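Hydrazine synthase subunit beta (Candidatus Kuenenia stuttgartiensis, PDB 5C2V) forms part of the hydrazine synthase complex, which condenses nitric oxide with ammonium to hydrazine, and may modulate passage of the hydroxylamine intermediate between active sites. Local coordinates at residues 143-148 against 157-162; 51-56 against 80-85. All blocks are in the same frame, centred on the assembly; numbering follows the deposited sequence.

Overall arrangement
Both contacts belong to the beta-propeller, one within a blade and one between blades. In contact 1, residues 143-148 and 157-162 lie on the first two strands of a four-stranded antiparallel sheet; the contact's centre is about 9 Å from the chain's, and backbone hydrogen bonds hold it. Contact 2 joins neighbouring blades, its centre about 20 Å from that of the chain: residues 51-56 run out of the fourth strand of one sheet, 46-52, and 80-85 lie on the third strand of the next. It is carried mostly by side chains, chiefly valines, without a hydrogen bond across. Both are largely buried, though contact 2 has an exposed arginine at one end. The centres of contacts 1 and 2 are about 23 Å apart.

Contact 1. Residues 143-148 against 157-162; sequences GPRMVE and VAILDT
R145 N donates to I159 O at 2.9 Å, nearly in line with the carbonyl bond, in the middle of an antiparallel hairpin ladder. Toward the far end of the pairing, E148 and V157 exchange both their backbone bonds: E148 N reaches V157 O at 2.9 Å, and V157 N returns to E148 O at 3.0 Å. Between this pair and R145, I159 N gives a longer bond, 3.2 Å, to M146 O. R145 and M146 face I159 together as a classic beta bulge, R145 with a helix-like psi of -44°. At the other end D161 N reaches G143 O at 2.8 Å from well above the carbonyl plane.

The side chains divide between the two faces. CD1 of I159 lies against CB of R145 (3.7 Å) and also meets CB of M146; I159 CG1 sits between backbone N and carbonyl carbon (chi1 44°), which turns the chain toward the partner strand. On the opposite face P144 CG packs on L160 CD2, and V147 CG1 on A158 CB.

A water accepts from R145 NH1 (2.8 Å) and donates to D161 OD2, linking two groups too far apart to bond directly. R145 NH2 also forms a salt bridge with E69 OE1 of the gamma subunit. D161 OD1 pairs with R168 and OD2 with R193, while E148 OE1 accepts from Y197 N. Strand 168-174 continues the sheet beyond 157-160, strand 190-197 of the following blade covers V157 and I159, and strand 99-104 of the preceding one touches R145, M146 and V147.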
ATOM      1  N   GLY B 143     -15.017  51.196 -16.961  1.00 57.24           N
ATOM      2  CA  GLY B 143     -13.822  51.175 -16.138  1.00 39.59           C
ATOM      3  C   GLY B 143     -12.564  50.508 -16.667  1.00 56.33           C
ATOM      4  O   GLY B 143     -12.035  49.609 -16.012  1.00 58.50           O
ATOM      5  N   PRO B 144     -12.085  50.912 -17.859  1.00 53.14           N
ATOM      6  CA  PRO B 144     -10.764  50.378 -18.206  1.00 53.12           C
ATOM      7  C   PRO B 144      -9.711  50.856 -17.210  1.00 58.62           C
ATOM      8  O   PRO B 144      -9.587  52.061 -16.995  1.00 59.12           O
ATOM      9  CB  PRO B 144     -10.498  50.957 -19.603  1.00 53.58           C
ATOM     10  CG  PRO B 144     -11.830  51.432 -20.102  1.00 68.26           C
ATOM     11  CD  PRO B 144     -12.614  51.817 -18.891  1.00 60.76           C
ATOM     12  N   ARG B 145      -8.962  49.931 -16.618  1.00 47.66           N
ATOM     13  CA  ARG B 145      -7.930  50.301 -15.652  1.00 48.85           C
ATOM     14  C   ARG B 145      -6.615  50.713 -16.308  1.00 48.28           C
ATOM     15  O   ARG B 145      -5.993  51.702 -15.924  1.00 62.85           O
ATOM     16  CB  ARG B 145      -7.682  49.144 -14.680  1.00 56.77           C
ATOM     17  CG  ARG B 145      -6.659  49.443 -13.595  1.00 52.86           C
ATOM     18  CD  ARG B 145      -7.005  50.713 -12.831  1.00 52.18           C
ATOM     19  NE  ARG B 145      -6.084  50.948 -11.723  1.00 55.48           N
ATOM     20  CZ  ARG B 145      -6.378  50.721 -10.446  1.00 49.52           C
ATOM     21  NH1 ARG B 145      -7.576  50.263 -10.111  1.00 40.19           N
ATOM     22  NH2 ARG B 145      -5.477  50.960  -9.503  1.00 33.17           N
ATOM     23  N   MET B 146      -6.207  49.940 -17.307  1.00 58.77           N
ATOM     24  CA  MET B 146      -4.901  50.093 -17.935  1.00 54.13           C
ATOM     25  C   MET B 146      -4.971  49.560 -19.360  1.00 57.62           C
ATOM     26  O   MET B 146      -5.806  48.707 -19.660  1.00 57.04           O
ATOM     27  CB  MET B 146      -3.834  49.350 -17.118  1.00 42.81           C
ATOM     28  CG  MET B 146      -2.453  49.254 -17.752  1.00 47.31           C
ATOM     29  SD  MET B 146      -1.637  50.845 -17.970  1.00 59.19           S
ATOM     30  CE  MET B 146      -0.802  51.011 -16.395  1.00 31.24           C
ATOM     31  N   VAL B 147      -4.112  50.058 -20.244  1.00 54.82           N
ATOM     32  CA  VAL B 147      -3.997  49.460 -21.564  1.00 58.81           C
ATOM     33  C   VAL B 147      -2.616  48.842 -21.727  1.00 57.44           C
ATOM     34  O   VAL B 147      -1.780  48.956 -20.838  1.00 55.70           O
ATOM     35  CB  VAL B 147      -4.227  50.497 -22.674  1.00 64.42           C
ATOM     36  CG1 VAL B 147      -5.669  50.976 -22.660  1.00 65.98           C
ATOM     37  CG2 VAL B 147      -3.266  51.665 -22.512  1.00 61.13           C
ATOM     38  N   GLU B 148      -2.391  48.167 -22.848  1.00 68.16           N
ATOM     39  CA  GLU B 148      -1.052  47.725 -23.229  1.00 67.47           C
ATOM     40  C   GLU B 148      -0.962  47.601 -24.747  1.00 57.19           C
ATOM     41  O   GLU B 148      -1.916  47.162 -25.389  1.00 56.46           O
ATOM     42  CB  GLU B 148      -0.706  46.397 -22.546  1.00 65.68           C
ATOM     43  CG  GLU B 148       0.595  45.745 -23.003  1.00 63.01           C
ATOM     44  CD  GLU B 148       1.834  46.348 -22.362  1.00 68.02           C
ATOM     45  OE1 GLU B 148       2.736  45.576 -21.974  1.00 63.89           O
ATOM     46  OE2 GLU B 148       1.922  47.588 -22.263  1.00 65.52           O
ATOM     47  N   VAL B 157      -4.592  46.053 -26.015  1.00 56.73           N
ATOM     48  CA  VAL B 157      -5.438  45.356 -25.051  1.00 58.33           C
ATOM     49  C   VAL B 157      -5.809  46.278 -23.897  1.00 50.97           C
ATOM     50  O   VAL B 157      -5.003  47.099 -23.462  1.00 52.00           O
ATOM     51  CB  VAL B 157      -4.759  44.085 -24.495  1.00 55.01           C
ATOM     52  CG1 VAL B 157      -4.608  43.043 -25.589  1.00 42.96           C
ATOM     53  CG2 VAL B 157      -3.414  44.418 -23.872  1.00 37.96           C
ATOM     54  N   ALA B 158      -7.040  46.153 -23.414  1.00 49.70           N
ATOM     55  CA  ALA B 158      -7.488  46.962 -22.286  1.00 61.37           C
ATOM     56  C   ALA B 158      -8.211  46.117 -21.248  1.00 47.04           C
ATOM     57  O   ALA B 158      -9.214  45.473 -21.552  1.00 41.33           O
ATOM     58  CB  ALA B 158      -8.388  48.088 -22.766  1.00 44.49           C
ATOM     59  N   ILE B 159      -7.697  46.117 -20.023  1.00 42.68           N
ATOM     60  CA  ILE B 159      -8.391  45.449 -18.934  1.00 53.53           C
ATOM     61  C   ILE B 159      -9.566  46.299 -18.480  1.00 53.79           C
ATOM     62  O   ILE B 159      -9.406  47.466 -18.118  1.00 47.85           O
ATOM     63  CB  ILE B 159      -7.469  45.169 -17.732  1.00 41.25           C
ATOM     64  CG1 ILE B 159      -6.596  46.387 -17.426  1.00 48.60           C
ATOM     65  CG2 ILE B 159      -6.607  43.948 -17.999  1.00 59.71           C
ATOM     66  CD1 ILE B 159      -5.810  46.263 -16.146  1.00 35.89           C
ATOM     67  N   LEU B 160     -10.753  45.706 -18.500  1.00 45.17           N
ATOM     68  CA  LEU B 160     -11.930  46.400 -18.021  1.00 55.39           C
ATOM     69  C   LEU B 160     -12.228  45.925 -16.615  1.00 54.59           C
ATOM     70  O   LEU B 160     -12.636  44.783 -16.407  1.00 51.95           O
ATOM     71  CB  LEU B 160     -13.131  46.153 -18.933  1.00 57.14           C
ATOM     72  CG  LEU B 160     -12.906  46.285 -20.438  1.00 58.42           C
ATOM     73  CD1 LEU B 160     -14.199  46.002 -21.185  1.00 60.24           C
ATOM     74  CD2 LEU B 160     -12.370  47.664 -20.785  1.00 56.49           C
ATOM     75  N   ASP B 161     -12.031  46.812 -15.649  1.00 57.51           N
ATOM     76  CA  ASP B 161     -12.357  46.488 -14.277  1.00 57.96           C
ATOM     77  C   ASP B 161     -13.701  47.144 -14.029  1.00 41.30           C
ATOM     78  O   ASP B 161     -13.804  48.365 -13.921  1.00 69.65           O
ATOM     79  CB  ASP B 161     -11.278  46.998 -13.318  1.00 39.30           C
ATOM     80  CG  ASP B 161     -11.470  46.502 -11.901  1.00 53.70           C
ATOM     81  OD1 ASP B 161     -12.111  45.446 -11.719  1.00 51.86           O
ATOM     82  OD2 ASP B 161     -10.967  47.163 -10.968  1.00 51.69           O
ATOM     83  N   THR B 162     -14.731  46.314 -13.937  1.00 40.72           N
ATOM     84  CA  THR B 162     -16.097  46.797 -13.997  1.00 36.60           C
ATOM     85  C   THR B 162     -16.794  46.582 -12.670  1.00 59.75           C
ATOM     86  O   THR B 162     -16.991  45.447 -12.237  1.00 57.97           O
ATOM     87  CB  THR B 162     -16.887  46.099 -15.118  1.00 40.24           C
ATOM     88  OG1 THR B 162     -16.333  46.462 -16.389  1.00 48.53           O
ATOM     89  CG2 THR B 162     -18.349  46.513 -15.080  1.00 53.10           C
TER
HETATM   90  O   HOH W   1     -10.029  50.149 -11.554  1.00 60.34           O

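Contact 2. Residues 51-56 against 80-85; sequences VAVRVQ and SVVDIQ
V51 and V82 meet tip to tip, CG1 to CG1 at 3.8 Å, where the fourth strand of one propeller blade, 46-52, faces the third strand of the next. Both valines place that methyl anti to the backbone N (chi1 179° and 175°), a torsion that points each of these methyls at the facing blade. The other methyl of V82, CG2, approaches V53 CG1 at 4.1 Å. V82 therefore spreads its two branches over two valines that alternate along 51-53, with A52 between them turned away. F39 of strand 36-41 touches both V51 and V82, and L69 of strand 68-73 also packs on V82, completing the tight, apolar part.

Packing thins out toward S80. Its OG lies 3.8 Å from V53 CB and 3.6 Å from R54 CG, contacts with carbon and not hydrogen bonds. That hydroxyl is instead held by N73 and E89 of its own blade. R54 marks the solvent side: it is exposed and gives only a small patch of its aliphatic stem to S80, while NE forms a salt bridge with E92 and a long, weak ion pair with E89.

No hydrogen bond crosses between the two segments. Polar links lie beside the contact, among them R54 to E92 and V55 N to S76 OG. Methyl contacts without bonds set no fixed backbone register between the blades here.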
ATOM      1  N   VAL B  51       9.104  67.334 -10.621  1.00 53.98           N
ATOM      2  CA  VAL B  51       8.358  68.146 -11.577  1.00 61.45           C
ATOM      3  C   VAL B  51       6.876  68.212 -11.225  1.00 68.83           C
ATOM      4  O   VAL B  51       6.207  67.185 -11.120  1.00 68.91           O
ATOM      5  CB  VAL B  51       8.507  67.604 -13.011  1.00 58.29           C
ATOM      6  CG1 VAL B  51       7.707  68.456 -13.986  1.00 58.77           C
ATOM      7  CG2 VAL B  51       9.973  67.561 -13.411  1.00 57.03           C
ATOM      8  N   ALA B  52       6.367  69.427 -11.056  1.00 72.05           N
ATOM      9  CA  ALA B  52       4.978  69.626 -10.662  1.00 62.36           C
ATOM     10  C   ALA B  52       4.006  69.320 -11.798  1.00 57.45           C
ATOM     11  O   ALA B  52       4.187  69.770 -12.929  1.00 72.87           O
ATOM     12  CB  ALA B  52       4.772  71.048 -10.165  1.00 72.19           C
ATOM     13  N   VAL B  53       2.976  68.543 -11.479  1.00 55.47           N
ATOM     14  CA  VAL B  53       1.899  68.241 -12.412  1.00 58.06           C
ATOM     15  C   VAL B  53       0.561  68.557 -11.757  1.00 64.36           C
ATOM     16  O   VAL B  53       0.515  69.117 -10.661  1.00 73.89           O
ATOM     17  CB  VAL B  53       1.911  66.769 -12.867  1.00 75.24           C
ATOM     18  CG1 VAL B  53       3.135  66.484 -13.726  1.00 53.20           C
ATOM     19  CG2 VAL B  53       1.849  65.839 -11.666  1.00 65.63           C
ATOM     20  N   ARG B  54      -0.527  68.198 -12.430  1.00 55.59           N
ATOM     21  CA  ARG B  54      -1.863  68.451 -11.904  1.00 65.67           C
ATOM     22  C   ARG B  54      -2.197  67.490 -10.763  1.00 60.88           C
ATOM     23  O   ARG B  54      -1.352  66.709 -10.326  1.00 64.50           O
ATOM     24  CB  ARG B  54      -2.909  68.337 -13.014  1.00 71.56           C
ATOM     25  CG  ARG B  54      -2.601  69.161 -14.253  1.00 78.95           C
ATOM     26  CD  ARG B  54      -2.229  70.590 -13.895  1.00 75.05           C
ATOM     27  NE  ARG B  54      -1.959  71.394 -15.083  1.00 93.64           N
ATOM     28  CZ  ARG B  54      -1.365  72.582 -15.061  1.00 99.43           C
ATOM     29  NH1 ARG B  54      -0.972  73.107 -13.908  1.00102.11           N
ATOM     30  NH2 ARG B  54      -1.160  73.245 -16.190  1.00 95.96           N
ATOM     31  N   VAL B  55      -3.433  67.566 -10.282  1.00 53.37           N
ATOM     32  CA  VAL B  55      -3.851  66.844  -9.084  1.00 78.02           C
ATOM     33  C   VAL B  55      -3.864  65.319  -9.243  1.00 74.69           C
ATOM     34  O   VAL B  55      -4.459  64.785 -10.180  1.00 58.00           O
ATOM     35  CB  VAL B  55      -5.257  67.304  -8.639  1.00 67.01           C
ATOM     36  CG1 VAL B  55      -5.582  66.772  -7.255  1.00 49.69           C
ATOM     37  CG2 VAL B  55      -5.343  68.823  -8.659  1.00 62.11           C
ATOM     38  N   GLN B  56      -3.199  64.641  -8.308  1.00 69.82           N
ATOM     39  CA  GLN B  56      -3.255  63.184  -8.159  1.00 74.66           C
ATOM     40  C   GLN B  56      -2.783  62.383  -9.385  1.00 71.01           C
ATOM     41  O   GLN B  56      -3.571  61.658  -9.995  1.00 52.53           O
ATOM     42  CB  GLN B  56      -4.693  62.778  -7.809  1.00 78.88           C
ATOM     43  CG  GLN B  56      -4.855  61.374  -7.275  1.00 79.41           C
ATOM     44  CD  GLN B  56      -6.253  61.108  -6.777  1.00 81.45           C
ATOM     45  OE1 GLN B  56      -6.909  61.982  -6.213  1.00 74.30           O
ATOM     46  NE2 GLN B  56      -6.720  59.896  -6.991  1.00 80.73           N
ATOM     47  N   SER B  80      -0.794  65.452 -18.240  1.00 54.09           N
ATOM     48  CA  SER B  80       0.271  66.441 -18.349  1.00 50.46           C
ATOM     49  C   SER B  80       1.366  65.978 -19.302  1.00 65.11           C
ATOM     50  O   SER B  80       1.713  64.798 -19.336  1.00 70.04           O
ATOM     51  CB  SER B  80       0.871  66.733 -16.972  1.00 49.40           C
ATOM     52  OG  SER B  80      -0.115  67.219 -16.078  1.00 85.27           O
ATOM     53  N   VAL B  81       1.905  66.909 -20.083  1.00 72.90           N
ATOM     54  CA  VAL B  81       3.064  66.615 -20.916  1.00 53.72           C
ATOM     55  C   VAL B  81       4.295  67.287 -20.322  1.00 63.88           C
ATOM     56  O   VAL B  81       4.339  68.509 -20.180  1.00 74.11           O
ATOM     57  CB  VAL B  81       2.868  67.078 -22.369  1.00 64.92           C
ATOM     58  CG1 VAL B  81       4.106  66.763 -23.194  1.00 60.90           C
ATOM     59  CG2 VAL B  81       1.641  66.416 -22.973  1.00 66.11           C
ATOM     60  N   VAL B  82       5.294  66.482 -19.974  1.00 65.76           N
ATOM     61  CA  VAL B  82       6.470  66.984 -19.277  1.00 67.22           C
ATOM     62  C   VAL B  82       7.725  66.918 -20.139  1.00 68.90           C
ATOM     63  O   VAL B  82       8.017  65.888 -20.748  1.00 78.30           O
ATOM     64  CB  VAL B  82       6.719  66.196 -17.972  1.00 61.15           C
ATOM     65  CG1 VAL B  82       8.014  66.642 -17.306  1.00 43.20           C
ATOM     66  CG2 VAL B  82       5.540  66.351 -17.024  1.00 56.43           C
ATOM     67  N   ASP B  83       8.464  68.022 -20.189  1.00 79.19           N
ATOM     68  CA  ASP B  83       9.767  68.029 -20.833  1.00 71.18           C
ATOM     69  C   ASP B  83      10.772  67.423 -19.860  1.00 76.02           C
ATOM     70  O   ASP B  83      10.963  67.936 -18.757  1.00 74.99           O
ATOM     71  CB  ASP B  83      10.171  69.451 -21.229  1.00 75.92           C
ATOM     72  CG  ASP B  83      11.304  69.479 -22.237  1.00 76.12           C
ATOM     73  OD1 ASP B  83      12.458  69.199 -21.848  1.00 85.60           O
ATOM     74  OD2 ASP B  83      11.042  69.789 -23.418  1.00 78.23           O
ATOM     75  N   ILE B  84      11.412  66.333 -20.269  1.00 68.65           N
ATOM     76  CA  ILE B  84      12.266  65.569 -19.367  1.00 78.35           C
ATOM     77  C   ILE B  84      13.577  66.296 -19.082  1.00 83.79           C
ATOM     78  O   ILE B  84      14.065  66.299 -17.950  1.00 77.47           O
ATOM     79  CB  ILE B  84      12.558  64.164 -19.937  1.00 80.84           C
ATOM     80  CG1 ILE B  84      11.255  63.369 -20.056  1.00 78.17           C
ATOM     81  CG2 ILE B  84      13.552  63.417 -19.061  1.00 76.72           C
ATOM     82  CD1 ILE B  84      11.444  61.932 -20.482  1.00 78.19           C
ATOM     83  N   GLN B  85      14.133  66.928 -20.109  1.00 75.02           N
ATOM     84  CA  GLN B  85      15.393  67.645 -19.966  1.00 81.97           C
ATOM     85  C   GLN B  85      15.201  68.990 -19.266  1.00 83.67           C
ATOM     86  O   GLN B  85      16.038  69.402 -18.462  1.00 80.61           O
ATOM     87  CB  GLN B  85      16.041  67.843 -21.337  1.00 70.68           C
ATOM     88  CG  GLN B  85      16.083  66.573 -22.171  1.00 73.44           C
ATOM     89  CD  GLN B  85      16.042  66.846 -23.662  1.00109.94           C
ATOM     90  OE1 GLN B  85      15.804  67.975 -24.091  1.00107.55           O
ATOM     91  NE2 GLN B  85      16.269  65.809 -24.460  1.00104.24           N
TER